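Local coordinates for protein catalase-3 (Neurospora crassa, PDB 4AJ9) that breaks hydrogen peroxide down into oxygen and water with the help of a bound heme and probably protects cells from its toxicity, at residues I59-V64 against A107-S112; E165-Q168 against A172-S175; G70-F75 against F320-Q325; A113-D118 against Q245-K250; I155-P160 against W177-S182. One frame throughout, in Å; residues are numbered along the deposited sequence. Where two conformers were deposited one is given.

Interaction 1. Residues I59-V64 against A107-S112; sequences IPERVV and AGSRGS. With HEM (protoporphyrin IX containing Fe), chain Y.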
# COMPACT_ATOMS: atom_id res chain seq x y z
N ILE C 59 -7.61 -6.55 -4.76
CA ILE C 59 -7.16 -5.17 -4.88
C ILE C 59 -8.43 -4.33 -4.90
O ILE C 59 -9.53 -4.85 -5.17
CB ILE C 59 -6.31 -4.94 -6.15
CG1 ILE C 59 -7.19 -5.00 -7.40
CG2 ILE C 59 -5.17 -5.95 -6.24
CD1 ILE C 59 -6.42 -4.80 -8.69
N PRO C 60 -8.31 -3.03 -4.62
CA PRO C 60 -9.52 -2.19 -4.62
C PRO C 60 -10.24 -2.27 -5.97
O PRO C 60 -9.57 -2.27 -7.00
CB PRO C 60 -8.95 -0.78 -4.44
CG PRO C 60 -7.64 -1.01 -3.69
CD PRO C 60 -7.10 -2.26 -4.31
N GLU C 61 -11.57 -2.32 -5.96
CA GLU C 61 -12.30 -2.18 -7.20
C GLU C 61 -12.15 -0.75 -7.72
O GLU C 61 -11.75 0.16 -6.99
CB GLU C 61 -13.78 -2.53 -7.03
CG GLU C 61 -14.56 -1.58 -6.11
CD GLU C 61 -16.00 -2.05 -5.89
OE1 GLU C 61 -16.26 -3.28 -5.93
OE2 GLU C 61 -16.88 -1.20 -5.65
N ARG C 62 -12.45 -0.56 -9.00
CA ARG C 62 -12.47 0.77 -9.59
C ARG C 62 -13.48 1.62 -8.85
O ARG C 62 -14.55 1.14 -8.50
CB ARG C 62 -12.85 0.68 -11.07
CG ARG C 62 -11.91 -0.14 -11.93
CD ARG C 62 -12.58 -0.52 -13.27
NE ARG C 62 -11.61 -1.05 -14.23
CZ ARG C 62 -10.97 -2.21 -14.11
NH1 ARG C 62 -11.19 -3.01 -13.07
NH2 ARG C 62 -10.11 -2.57 -15.05
N VAL C 63 -13.15 2.90 -8.65
CA VAL C 63 -14.01 3.79 -7.85
C VAL C 63 -15.36 4.02 -8.54
O VAL C 63 -16.37 4.26 -7.88
CB VAL C 63 -13.29 5.12 -7.51
CG1 VAL C 63 -13.05 5.95 -8.77
CG2 VAL C 63 -14.06 5.92 -6.45
N VAL C 64 -15.35 3.97 -9.87
CA VAL C 64 -16.55 3.92 -10.69
C VAL C 64 -16.33 2.86 -11.76
O VAL C 64 -15.18 2.47 -12.00
CB VAL C 64 -16.89 5.28 -11.35
CG1 VAL C 64 -17.41 6.27 -10.29
CG2 VAL C 64 -15.70 5.85 -12.10
N ALA C 107 -22.25 2.64 -11.46
CA ALA C 107 -22.49 2.88 -10.04
C ALA C 107 -22.15 1.66 -9.19
O ALA C 107 -21.61 1.79 -8.09
CB ALA C 107 -23.93 3.30 -9.81
N GLY C 108 -22.50 0.48 -9.70
CA GLY C 108 -22.45 -0.74 -8.91
C GLY C 108 -21.05 -1.21 -8.60
O GLY C 108 -20.10 -0.96 -9.35
N SER C 109 -20.92 -1.91 -7.48
CA SER C 109 -19.66 -2.55 -7.10
C SER C 109 -19.42 -3.80 -7.93
O SER C 109 -20.26 -4.20 -8.72
CB SER C 109 -19.68 -2.93 -5.62
OG SER C 109 -19.52 -1.78 -4.81
N ARG C 110 -18.24 -4.39 -7.78
CA ARG C 110 -17.97 -5.67 -8.39
C ARG C 110 -19.02 -6.61 -7.85
O ARG C 110 -19.36 -6.55 -6.68
CB ARG C 110 -16.58 -6.18 -7.98
CG ARG C 110 -15.44 -5.30 -8.44
CD ARG C 110 -14.10 -5.91 -8.02
NE ARG C 110 -14.01 -7.32 -8.41
CZ ARG C 110 -13.66 -8.31 -7.59
NH1 ARG C 110 -13.36 -8.05 -6.32
NH2 ARG C 110 -13.61 -9.55 -8.05
N GLY C 111 -19.55 -7.48 -8.69
CA GLY C 111 -20.55 -8.42 -8.24
C GLY C 111 -21.97 -7.95 -8.42
O GLY C 111 -22.89 -8.77 -8.39
N SER C 112 -22.18 -6.64 -8.61
CA SER C 112 -23.54 -6.17 -8.90
C SER C 112 -23.97 -6.66 -10.28
O SER C 112 -23.17 -7.23 -11.01
CB SER C 112 -23.66 -4.64 -8.79
OG SER C 112 -22.78 -3.98 -9.68
CHA HEM Y . -13.49 4.92 -14.84
CHB HEM Y . -15.86 6.83 -18.64
CHC HEM Y . -16.02 11.10 -16.35
CHD HEM Y . -12.93 9.42 -13.01
C1A HEM Y . -14.16 5.04 -16.05
C2A HEM Y . -14.41 3.98 -17.01
C3A HEM Y . -15.08 4.51 -18.05
C4A HEM Y . -15.25 5.92 -17.80
CMA HEM Y . -15.57 3.78 -19.32
CAA HEM Y . -14.02 2.48 -16.82
CBA HEM Y . -12.74 2.13 -17.56
CGA HEM Y . -12.50 0.65 -17.41
O1A HEM Y . -11.56 0.26 -16.68
O2A HEM Y . -13.26 -0.15 -18.02
C1B HEM Y . -16.06 8.18 -18.38
C2B HEM Y . -16.60 9.16 -19.30
C3B HEM Y . -16.67 10.33 -18.66
C4B HEM Y . -16.14 10.14 -17.33
CMB HEM Y . -17.03 8.80 -20.75
CAB HEM Y . -17.14 11.71 -19.20
CBB HEM Y . -17.07 11.99 -20.51
C1C HEM Y . -15.13 11.03 -15.30
C2C HEM Y . -14.64 12.15 -14.52
C3C HEM Y . -13.81 11.66 -13.59
C4C HEM Y . -13.71 10.24 -13.78
CMC HEM Y . -15.06 13.62 -14.70
CAC HEM Y . -12.98 12.42 -12.54
CBC HEM Y . -12.53 13.64 -12.83
C1D HEM Y . -12.80 8.07 -13.17
C2D HEM Y . -11.98 7.23 -12.34
C3D HEM Y . -12.16 5.83 -12.90
C4D HEM Y . -13.06 5.96 -14.03
CMD HEM Y . -11.13 7.69 -11.13
CAD HEM Y . -11.49 4.54 -12.39
CBD HEM Y . -10.27 4.31 -13.26
CGD HEM Y . -9.50 3.12 -12.74
O1D HEM Y . -8.72 2.53 -13.52
O2D HEM Y . -9.69 2.76 -11.55
NA HEM Y . -14.67 6.21 -16.57
NB HEM Y . -15.79 8.81 -17.19
NC HEM Y . -14.54 9.88 -14.82
ND HEM Y . -13.41 7.30 -14.15
FE HEM Y . -14.53 8.06 -15.77
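The carboxylate of Glu61 is gripped at both oxygens, by Ser109 on one and from above its plane by Arg110 on the other. Ser109 OG donates to Glu61 OE2 at 2.8 Å, and OE2 receives it on its syn lone pair, whereas Arg110 N reaches Glu61 OE1 at 2.9 Å, 46° out of the carboxylate plane. Two unlike donors on separate oxygens fix the rotation of the group. Glu61 has CG between its backbone N and carbonyl carbon (chi1 65°) and then runs out extended; its CB lies 3.5 Å from CD of Arg110, whose chain slides past in the opposite direction. That guanidinium does not pair with this carboxylate: in the conformer modelled here it forms a salt bridge with Glu61 of the second subunit. Ser109 to Ser112 form a type II turn, where Ser112 OG donates to Ser109 O at 2.7 Å, in the loop of the catalase domain that follows barrel strand 96-104, near the second subunit. The next residues of 59-64 turn to the heme. Arg62 brings its guanidinium edge to a propionate, with NE 2.8 Å from HEM O1A in the plane of the group, and Val64 CG2 presses on the porphyrin 3.3 Å from HEM C4D.

Interaction 2. Residues E165-Q168 against A172-S175; sequences EVPQ and AHDS
The backbones at Pro167 and His173 stay well apart, their CA atoms 7.3 Å from each other, and a cis peptide bond before Pro167 precedes the ring that spans the gap. The result is a CH-pi contact between a cis-proline and a histidine standing at the N-cap position of helix 174-182. Pro167 CD lies over one face of the imidazole, offset toward the rim, 3.5 Å from the ring centroid and 16° off the normal, while Pro167 CG comes 3.4 Å from His173 CD2. The two rings cross obliquely, so the flank of the pyrrolidine, not its whole face, covers the imidazole. His173 can present that face because its CG is placed between the backbone N and the carbonyl carbon (chi1 53°), which folds the ring back across the chain. The far nitrogen of the ring is also occupied: His173 NE2 is hydrogen-bonded to the carbonyl O of Val158, so the imidazole is packed over one face and also hydrogen-bonded through NE2. This ties the loop from helix 151-158 to the start of the following helix. The second subunit packs on the same loop, with its Asp253 against Pro167. On the helix side, Asp174 OD1 and OD2 accept from the backbone N atoms of Thr472 and Asn473.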
# COMPACT_ATOMS: atom_id res chain seq x y z
N GLU C 165 -25.33 1.91 3.20
CA GLU C 165 -24.92 1.38 1.89
C GLU C 165 -26.06 0.72 1.11
O GLU C 165 -25.93 -0.42 0.65
CB GLU C 165 -23.70 0.47 2.00
CG GLU C 165 -22.96 0.30 0.67
CD GLU C 165 -21.71 -0.53 0.79
OE1 GLU C 165 -21.83 -1.75 1.02
OE2 GLU C 165 -20.60 0.05 0.66
N VAL C 166 -27.15 1.45 0.97
CA VAL C 166 -28.30 1.05 0.16
C VAL C 166 -28.69 2.26 -0.68
O VAL C 166 -28.69 3.39 -0.17
CB VAL C 166 -29.50 0.69 1.08
CG1 VAL C 166 -30.77 0.44 0.24
CG2 VAL C 166 -29.17 -0.51 1.96
N PRO C 167 -29.06 2.06 -1.96
CA PRO C 167 -29.23 0.80 -2.68
C PRO C 167 -28.07 0.52 -3.64
O PRO C 167 -27.41 1.45 -4.10
CB PRO C 167 -30.48 1.07 -3.52
CG PRO C 167 -30.28 2.50 -3.93
CD PRO C 167 -29.58 3.19 -2.75
N GLN C 168 -27.86 -0.76 -3.94
CA GLN C 168 -26.81 -1.21 -4.85
C GLN C 168 -27.15 -0.91 -6.31
O GLN C 168 -28.26 -1.19 -6.77
CB GLN C 168 -26.64 -2.73 -4.69
CG GLN C 168 -25.51 -3.32 -5.52
CD GLN C 168 -24.16 -2.69 -5.21
OE1 GLN C 168 -23.31 -2.58 -6.09
NE2 GLN C 168 -23.97 -2.26 -3.96
N ALA C 172 -32.28 4.86 -8.24
CA ALA C 172 -33.63 4.95 -7.67
C ALA C 172 -33.62 5.20 -6.17
O ALA C 172 -34.06 4.36 -5.40
CB ALA C 172 -34.44 3.68 -8.00
N HIS C 173 -33.10 6.35 -5.76
CA HIS C 173 -33.15 6.73 -4.35
C HIS C 173 -33.02 8.24 -4.19
O HIS C 173 -32.59 8.93 -5.11
CB HIS C 173 -32.08 6.01 -3.53
CG HIS C 173 -30.70 6.15 -4.08
ND1 HIS C 173 -29.72 6.89 -3.45
CD2 HIS C 173 -30.12 5.63 -5.19
CE1 HIS C 173 -28.59 6.82 -4.15
NE2 HIS C 173 -28.81 6.07 -5.21
N ASP C 174 -33.37 8.72 -3.00
CA ASP C 174 -33.47 10.15 -2.74
C ASP C 174 -32.27 10.98 -3.19
O ASP C 174 -32.43 11.99 -3.87
CB ASP C 174 -33.72 10.40 -1.24
CG ASP C 174 -35.13 10.04 -0.82
OD1 ASP C 174 -35.59 8.94 -1.18
OD2 ASP C 174 -35.78 10.88 -0.17
N SER C 175 -31.07 10.55 -2.80
CA SER C 175 -29.90 11.40 -2.98
C SER C 175 -29.61 11.62 -4.46
O SER C 175 -29.19 12.71 -4.87
CB SER C 175 -28.68 10.81 -2.27
OG SER C 175 -28.35 9.53 -2.75

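Interaction 3. Residues G70-F75 against F320-Q325; sequences GAHGIF and FAETEQ
Strand 68-77 belongs to the antiparallel beta-barrel of the catalase fold, and from it His72 reaches across to Glu322 on helix 319-324 in a His-carboxylate hydrogen bond. His72 NE2 donates to Glu322 OE1 at 2.5 Å with an N-H...acceptor angle of 155°. With CG beside the backbone N and opposite the carbonyl carbon (chi1 -63°), the His72 ring swings its far end toward the helix. The oxygen sits at the ring's edge, near its plane, and is met nearly along its own C-O axis. Ring and carboxylate planes are turned 49° apart. Glu322 OE2 takes a salt bridge from Arg3 and backbone donors at Met317 and Asn318, which together probably favour a charged carboxylate in this buried place. A leucine in place of His72 would probably deprive Glu322 OE1 of its ring N-H donor and leave Phe100 without its edge-to-face partner. At the next helix residue, Thr323 CG2 comes 3.7 Å from Gly70 N. One water also spans the two segments, accepting from Gly70 N at 3.0 Å and lying 2.7 Å from Thr323 OG1.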
# COMPACT_ATOMS: atom_id res chain seq x y z
N GLY C 70 -14.25 -7.53 -20.36
CA GLY C 70 -13.55 -7.10 -21.54
C GLY C 70 -13.01 -8.19 -22.43
O GLY C 70 -13.11 -9.39 -22.12
N ALA C 71 -12.43 -7.77 -23.56
CA ALA C 71 -11.90 -8.71 -24.54
C ALA C 71 -10.82 -8.08 -25.39
O ALA C 71 -10.75 -6.86 -25.50
CB ALA C 71 -13.03 -9.26 -25.43
N HIS C 72 -9.98 -8.93 -25.97
CA HIS C 72 -8.96 -8.49 -26.93
C HIS C 72 -9.53 -8.49 -28.35
O HIS C 72 -10.46 -9.23 -28.65
CB HIS C 72 -7.75 -9.44 -26.91
CG HIS C 72 -7.02 -9.47 -25.60
ND1 HIS C 72 -5.89 -8.71 -25.36
CD2 HIS C 72 -7.26 -10.17 -24.46
CE1 HIS C 72 -5.47 -8.94 -24.13
NE2 HIS C 72 -6.28 -9.82 -23.56
N GLY C 73 -8.95 -7.67 -29.21
CA GLY C 73 -9.34 -7.71 -30.60
C GLY C 73 -8.37 -6.97 -31.49
O GLY C 73 -7.22 -6.71 -31.11
N ILE C 74 -8.84 -6.60 -32.68
CA ILE C 74 -8.01 -5.90 -33.64
C ILE C 74 -8.80 -4.73 -34.22
O ILE C 74 -9.99 -4.85 -34.49
CB ILE C 74 -7.57 -6.83 -34.80
CG1 ILE C 74 -6.84 -8.06 -34.26
CG2 ILE C 74 -6.68 -6.07 -35.79
CD1 ILE C 74 -5.43 -7.79 -33.82
N PHE C 75 -8.13 -3.59 -34.39
CA PHE C 75 -8.70 -2.47 -35.11
C PHE C 75 -8.00 -2.36 -36.46
O PHE C 75 -6.78 -2.49 -36.55
CB PHE C 75 -8.56 -1.15 -34.34
CG PHE C 75 -8.83 0.07 -35.18
CD1 PHE C 75 -10.13 0.51 -35.40
CD2 PHE C 75 -7.78 0.76 -35.79
CE1 PHE C 75 -10.38 1.62 -36.19
CE2 PHE C 75 -8.03 1.88 -36.57
CZ PHE C 75 -9.33 2.31 -36.77
N PHE C 320 -8.56 -11.64 -13.96
CA PHE C 320 -7.94 -10.70 -13.03
C PHE C 320 -6.71 -10.03 -13.63
O PHE C 320 -6.57 -8.81 -13.56
CB PHE C 320 -7.56 -11.36 -11.69
CG PHE C 320 -6.79 -10.44 -10.77
CD1 PHE C 320 -5.41 -10.33 -10.88
CD2 PHE C 320 -7.44 -9.68 -9.81
CE1 PHE C 320 -4.70 -9.48 -10.06
CE2 PHE C 320 -6.72 -8.83 -8.97
CZ PHE C 320 -5.35 -8.74 -9.10
N ALA C 321 -5.82 -10.83 -14.20
CA ALA C 321 -4.55 -10.31 -14.72
C ALA C 321 -4.79 -9.32 -15.85
O ALA C 321 -4.05 -8.35 -16.02
CB ALA C 321 -3.67 -11.45 -15.22
N GLU C 322 -5.83 -9.58 -16.62
CA GLU C 322 -6.14 -8.80 -17.82
C GLU C 322 -7.23 -7.76 -17.59
O GLU C 322 -6.95 -6.56 -17.48
CB GLU C 322 -6.47 -9.74 -18.98
CG GLU C 322 -5.31 -10.64 -19.34
CD GLU C 322 -5.64 -11.68 -20.40
OE1 GLU C 322 -5.97 -11.29 -21.55
OE2 GLU C 322 -5.55 -12.89 -20.09
N THR C 323 -8.48 -8.23 -17.50
CA THR C 323 -9.62 -7.33 -17.35
C THR C 323 -9.59 -6.50 -16.06
O THR C 323 -9.76 -5.28 -16.10
CB THR C 323 -10.95 -8.10 -17.44
OG1 THR C 323 -11.01 -8.83 -18.68
CG2 THR C 323 -12.13 -7.13 -17.37
N GLU C 324 -9.40 -7.14 -14.91
CA GLU C 324 -9.43 -6.39 -13.65
C GLU C 324 -8.27 -5.41 -13.52
O GLU C 324 -8.46 -4.27 -13.06
CB GLU C 324 -9.46 -7.33 -12.43
CG GLU C 324 -9.70 -6.60 -11.11
CD GLU C 324 -11.11 -6.01 -11.01
OE1 GLU C 324 -11.99 -6.45 -11.78
OE2 GLU C 324 -11.33 -5.12 -10.15
N GLN C 325 -7.07 -5.84 -13.92
CA GLN C 325 -5.88 -5.02 -13.76
C GLN C 325 -5.69 -3.92 -14.81
O GLN C 325 -4.98 -2.97 -14.57
CB GLN C 325 -4.61 -5.88 -13.69
CG GLN C 325 -4.45 -6.64 -12.38
CD GLN C 325 -3.03 -7.18 -12.15
OE1 GLN C 325 -2.45 -6.99 -11.08
NE2 GLN C 325 -2.49 -7.86 -13.15
O HOH W 1 -13.25 -10.15 -19.27

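Interaction 4. Residues A113-D118 against Q245-K250; sequences ADTARD and QVLAGK
Thr115 gives the most surface to this contact, setting its two branches on neighbouring residues of helix 241-250. Its CG2 lies 3.7 Å from Leu247 CD2, the two side chains crossing at about a right angle. Its OG1 sits close to the helix backbone, 3.2 Å from Ala248 N, but the angle is too poor for a bond there; the hydroxyl is instead hydrogen-bonded to the carbonyl O of Ala244, one turn earlier. With OG1 between the backbone N and the carbonyl carbon (chi1 62°), the methyl is left to face Leu247. Trimming Thr115 to an alanine removes both branches and would probably leave Ala244 O without its side-chain donor and a gap beside Leu247. Ala248 is covered from the other end of the turn as well: its CB meets Ala113 CB at 3.5 Å, tighter than an ordinary methyl contact, and the backbones come within 5.1 Å between the CA atoms of these two residues. Side chains this small allow so close an approach. Phe254 of helix 254-264 packs on both Thr115 and Leu247, while Gly249 of the second subunit packs on Ala248. The contact seats the type I beta turn Ala113 to Ala116, in the connection between barrel strands 96-104 and 121-128, on an alpha-helix of the catalase domain.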
# COMPACT_ATOMS: atom_id res chain seq x y z
N ALA C 113 -25.24 -6.46 -10.62
CA ALA C 113 -25.81 -7.08 -11.82
C ALA C 113 -25.51 -6.31 -13.11
O ALA C 113 -25.55 -5.08 -13.16
CB ALA C 113 -27.33 -7.26 -11.64
N ASP C 114 -25.24 -7.07 -14.17
CA ASP C 114 -25.02 -6.50 -15.49
C ASP C 114 -26.23 -5.69 -15.97
O ASP C 114 -26.08 -4.68 -16.65
CB ASP C 114 -24.72 -7.60 -16.51
CG ASP C 114 -23.29 -8.14 -16.41
OD1 ASP C 114 -22.43 -7.49 -15.77
OD2 ASP C 114 -23.04 -9.22 -17.00
N THR C 115 -27.43 -6.14 -15.61
CA THR C 115 -28.66 -5.51 -16.11
C THR C 115 -29.31 -4.53 -15.14
O THR C 115 -30.52 -4.26 -15.23
CB THR C 115 -29.70 -6.56 -16.62
OG1 THR C 115 -30.12 -7.42 -15.54
CG2 THR C 115 -29.10 -7.40 -17.73
N ALA C 116 -28.54 -3.97 -14.21
CA ALA C 116 -28.97 -2.76 -13.51
C ALA C 116 -29.20 -1.68 -14.56
O ALA C 116 -28.56 -1.71 -15.60
CB ALA C 116 -27.90 -2.30 -12.54
N ARG C 117 -30.08 -0.72 -14.29
CA ARG C 117 -30.17 0.47 -15.16
C ARG C 117 -29.03 1.44 -14.84
O ARG C 117 -28.85 1.84 -13.69
CB ARG C 117 -31.52 1.19 -15.00
CG ARG C 117 -31.58 2.51 -15.79
CD ARG C 117 -32.89 3.25 -15.62
NE ARG C 117 -34.07 2.48 -16.01
CZ ARG C 117 -34.44 2.24 -17.27
NH1 ARG C 117 -33.70 2.69 -18.28
NH2 ARG C 117 -35.54 1.54 -17.53
N ASP C 118 -28.27 1.85 -15.86
CA ASP C 118 -27.10 2.69 -15.61
C ASP C 118 -26.47 3.13 -16.92
O ASP C 118 -26.71 2.53 -17.97
CB ASP C 118 -26.06 1.90 -14.79
CG ASP C 118 -25.16 2.79 -13.96
OD1 ASP C 118 -25.29 4.03 -14.04
OD2 ASP C 118 -24.32 2.24 -13.21
N GLN C 245 -34.93 -6.46 -14.45
CA GLN C 245 -34.96 -6.70 -13.01
C GLN C 245 -34.90 -8.18 -12.65
O GLN C 245 -34.15 -8.57 -11.77
CB GLN C 245 -36.21 -6.09 -12.39
CG GLN C 245 -36.20 -4.59 -12.31
CD GLN C 245 -37.22 -4.10 -11.33
OE1 GLN C 245 -38.42 -4.31 -11.52
NE2 GLN C 245 -36.77 -3.47 -10.25
N VAL C 246 -35.70 -8.99 -13.33
CA VAL C 246 -35.67 -10.43 -13.09
C VAL C 246 -34.32 -10.99 -13.51
O VAL C 246 -33.74 -11.85 -12.84
CB VAL C 246 -36.81 -11.14 -13.85
CG1 VAL C 246 -36.63 -12.64 -13.79
CG2 VAL C 246 -38.17 -10.71 -13.27
N LEU C 247 -33.80 -10.48 -14.62
CA LEU C 247 -32.52 -10.94 -15.15
C LEU C 247 -31.36 -10.67 -14.20
O LEU C 247 -30.43 -11.47 -14.11
CB LEU C 247 -32.25 -10.28 -16.51
CG LEU C 247 -31.03 -10.70 -17.34
CD1 LEU C 247 -30.79 -12.21 -17.30
CD2 LEU C 247 -31.21 -10.21 -18.78
N ALA C 248 -31.42 -9.54 -13.48
CA ALA C 248 -30.40 -9.21 -12.48
C ALA C 248 -30.28 -10.34 -11.45
O ALA C 248 -29.18 -10.65 -10.99
CB ALA C 248 -30.76 -7.90 -11.77
N GLY C 249 -31.42 -10.94 -11.11
CA GLY C 249 -31.45 -12.03 -10.15
C GLY C 249 -31.16 -13.37 -10.77
O GLY C 249 -30.38 -14.16 -10.24
N LYS C 250 -31.75 -13.64 -11.93
CA LYS C 250 -31.57 -14.92 -12.61
C LYS C 250 -30.17 -15.11 -13.23
O LYS C 250 -29.66 -16.23 -13.30
CB LYS C 250 -32.65 -15.10 -13.69
CG LYS C 250 -34.07 -15.19 -13.13
CD LYS C 250 -34.37 -16.61 -12.63
CE LYS C 250 -35.75 -16.71 -11.97
NZ LYS C 250 -36.08 -18.11 -11.52

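Interaction 5. Residues I155-P160 against W177-S182; sequences IHSVKP and WDFFSS
Ser157 and Val158, at the end of helix 151-158, pack against Phe179 and Phe180 of helix 174-182, a helix-helix contact within the catalase domain. The apolar part lies where, in the conformer modelled here, Val158 CG2 touches Phe180 CZ at 3.9 Å, the two side chains at about a right angle. Within its own helix, Phe180 CD2 lies 3.9 Å above one face of the Trp177 ring, offset toward the rim. Where the two segments come nearest, 6.3 Å between the CA atoms of Ser157 and Phe179, a small side chain meets a large one: Ser157 OG comes 3.2 Å from Phe179 CB. CG of Phe179 is anti to its backbone N (chi1 -177°), which carries the ring alongside helix 151-158, onto Asp153 and Leu154. The polar links run elsewhere. Ser157 OG is hydrogen-bonded to Leu154 O of its own helix, so this hydroxyl is satisfied beside the phenylalanine. Helix 174-182 also meets the fourth subunit, where Asp178 OD1 accepts from Tyr401 N and Asp178 OD2 from Leu402 N.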
# COMPACT_ATOMS: atom_id res chain seq x y z
N ILE C 155 -21.11 11.25 -8.24
CA ILE C 155 -20.91 9.84 -7.91
C ILE C 155 -21.42 9.50 -6.51
O ILE C 155 -22.13 8.50 -6.31
CB ILE C 155 -19.45 9.44 -8.07
CG1 ILE C 155 -19.01 9.63 -9.53
CG2 ILE C 155 -19.25 8.00 -7.60
CD1 ILE C 155 -19.89 8.87 -10.54
N HIS C 156 -21.07 10.33 -5.52
CA HIS C 156 -21.58 10.14 -4.17
C HIS C 156 -23.11 10.07 -4.12
O HIS C 156 -23.68 9.25 -3.40
CB HIS C 156 -21.13 11.27 -3.24
CG HIS C 156 -19.71 11.13 -2.77
ND1 HIS C 156 -19.16 11.97 -1.82
CD2 HIS C 156 -18.74 10.27 -3.12
CE1 HIS C 156 -17.90 11.62 -1.61
NE2 HIS C 156 -17.62 10.60 -2.39
N SER C 157 -23.77 10.93 -4.89
CA SER C 157 -25.23 11.02 -4.84
C SER C 157 -25.88 9.79 -5.47
O SER C 157 -26.95 9.35 -5.03
CB SER C 157 -25.72 12.30 -5.56
OG SER C 157 -25.82 12.11 -6.97
N VAL C 158 -25.22 9.24 -6.48
CA VAL C 158 -25.74 8.10 -7.23
C VAL C 158 -25.42 6.75 -6.55
O VAL C 158 -26.21 5.80 -6.62
CB VAL C 158 -25.24 8.15 -8.68
CG1 VAL C 158 -25.37 6.80 -9.36
CG2 VAL C 158 -26.00 9.23 -9.45
N LYS C 159 -24.28 6.68 -5.89
CA LYS C 159 -23.89 5.47 -5.16
C LYS C 159 -24.71 5.29 -3.87
O LYS C 159 -25.47 6.19 -3.48
CB LYS C 159 -22.37 5.43 -4.94
CG LYS C 159 -21.63 4.73 -6.07
CD LYS C 159 -20.11 4.88 -5.98
CE LYS C 159 -19.40 4.20 -7.16
NZ LYS C 159 -19.32 2.69 -7.09
N PRO C 160 -24.62 4.13 -3.22
CA PRO C 160 -25.54 3.89 -2.09
C PRO C 160 -25.41 4.92 -0.97
O PRO C 160 -24.34 5.47 -0.75
CB PRO C 160 -25.09 2.52 -1.56
CG PRO C 160 -24.44 1.84 -2.75
CD PRO C 160 -23.73 2.97 -3.47
N TRP C 177 -31.71 11.62 -7.10
CA TRP C 177 -32.68 12.52 -7.71
C TRP C 177 -32.66 13.93 -7.11
O TRP C 177 -33.01 14.90 -7.79
CB TRP C 177 -34.08 11.89 -7.69
CG TRP C 177 -34.17 10.78 -8.67
CD1 TRP C 177 -33.70 9.49 -8.51
CD2 TRP C 177 -34.69 10.86 -10.00
NE1 TRP C 177 -33.93 8.77 -9.66
CE2 TRP C 177 -34.54 9.58 -10.58
CE3 TRP C 177 -35.30 11.88 -10.74
CZ2 TRP C 177 -34.97 9.30 -11.88
CZ3 TRP C 177 -35.72 11.60 -12.03
CH2 TRP C 177 -35.56 10.32 -12.58
N ASP C 178 -32.25 14.04 -5.85
CA ASP C 178 -31.91 15.33 -5.24
C ASP C 178 -30.81 15.99 -6.08
O ASP C 178 -30.92 17.15 -6.45
CB ASP C 178 -31.44 15.14 -3.79
CG ASP C 178 -31.04 16.44 -3.10
OD1 ASP C 178 -31.43 17.53 -3.55
OD2 ASP C 178 -30.32 16.37 -2.07
N PHE C 179 -29.76 15.23 -6.39
CA PHE C 179 -28.66 15.77 -7.19
C PHE C 179 -29.09 16.14 -8.62
O PHE C 179 -28.73 17.20 -9.11
CB PHE C 179 -27.46 14.82 -7.25
CG PHE C 179 -26.29 15.39 -8.01
CD1 PHE C 179 -25.41 16.27 -7.39
CD2 PHE C 179 -26.08 15.08 -9.34
CE1 PHE C 179 -24.33 16.82 -8.08
CE2 PHE C 179 -25.01 15.62 -10.05
CZ PHE C 179 -24.13 16.49 -9.41
N PHE C 180 -29.85 15.27 -9.27
CA PHE C 180 -30.29 15.50 -10.64
C PHE C 180 -31.09 16.79 -10.74
O PHE C 180 -31.03 17.51 -11.74
CB PHE C 180 -31.15 14.33 -11.13
CG PHE C 180 -30.42 13.03 -11.24
CD1 PHE C 180 -29.05 12.99 -11.47
CD2 PHE C 180 -31.10 11.83 -11.11
CE1 PHE C 180 -28.38 11.78 -11.59
CE2 PHE C 180 -30.43 10.62 -11.20
CZ PHE C 180 -29.07 10.60 -11.45
N SER C 181 -31.87 17.06 -9.70
CA SER C 181 -32.77 18.20 -9.73
C SER C 181 -32.10 19.47 -9.19
O SER C 181 -32.50 20.58 -9.53
CB SER C 181 -34.07 17.88 -8.98
OG SER C 181 -33.84 17.59 -7.61
N SER C 182 -31.08 19.29 -8.36
CA SER C 182 -30.31 20.41 -7.82
C SER C 182 -29.24 20.89 -8.80
O SER C 182 -28.76 22.02 -8.69
CB SER C 182 -29.63 20.00 -6.52
OG SER C 182 -30.56 19.83 -5.47

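In the fold
Interaction 1 touches all four others, its centre about 16 to 18 Å from each of theirs, and it alone includes residues in contact with the heme. Arg62, bound to a propionate there, also reaches interaction 3, its NH2 2.9 Å from Thr323 O. Segment 107-112 reaches three of them, through Ser109 N to Gln168 OE1 (2.8 Å) of interaction 2, Ala107 N to Asp118 OD2 (2.7 Å) of interaction 4 and Ala107 O to Lys159 NZ (2.7 Å) of interaction 5. Interactions 2 and 5 share helix 174-182, with centres about 9 Å apart, and Ser175 OG bonds to Ser157 O between them. Interaction 3 lies about 31 Å from both, centre to centre.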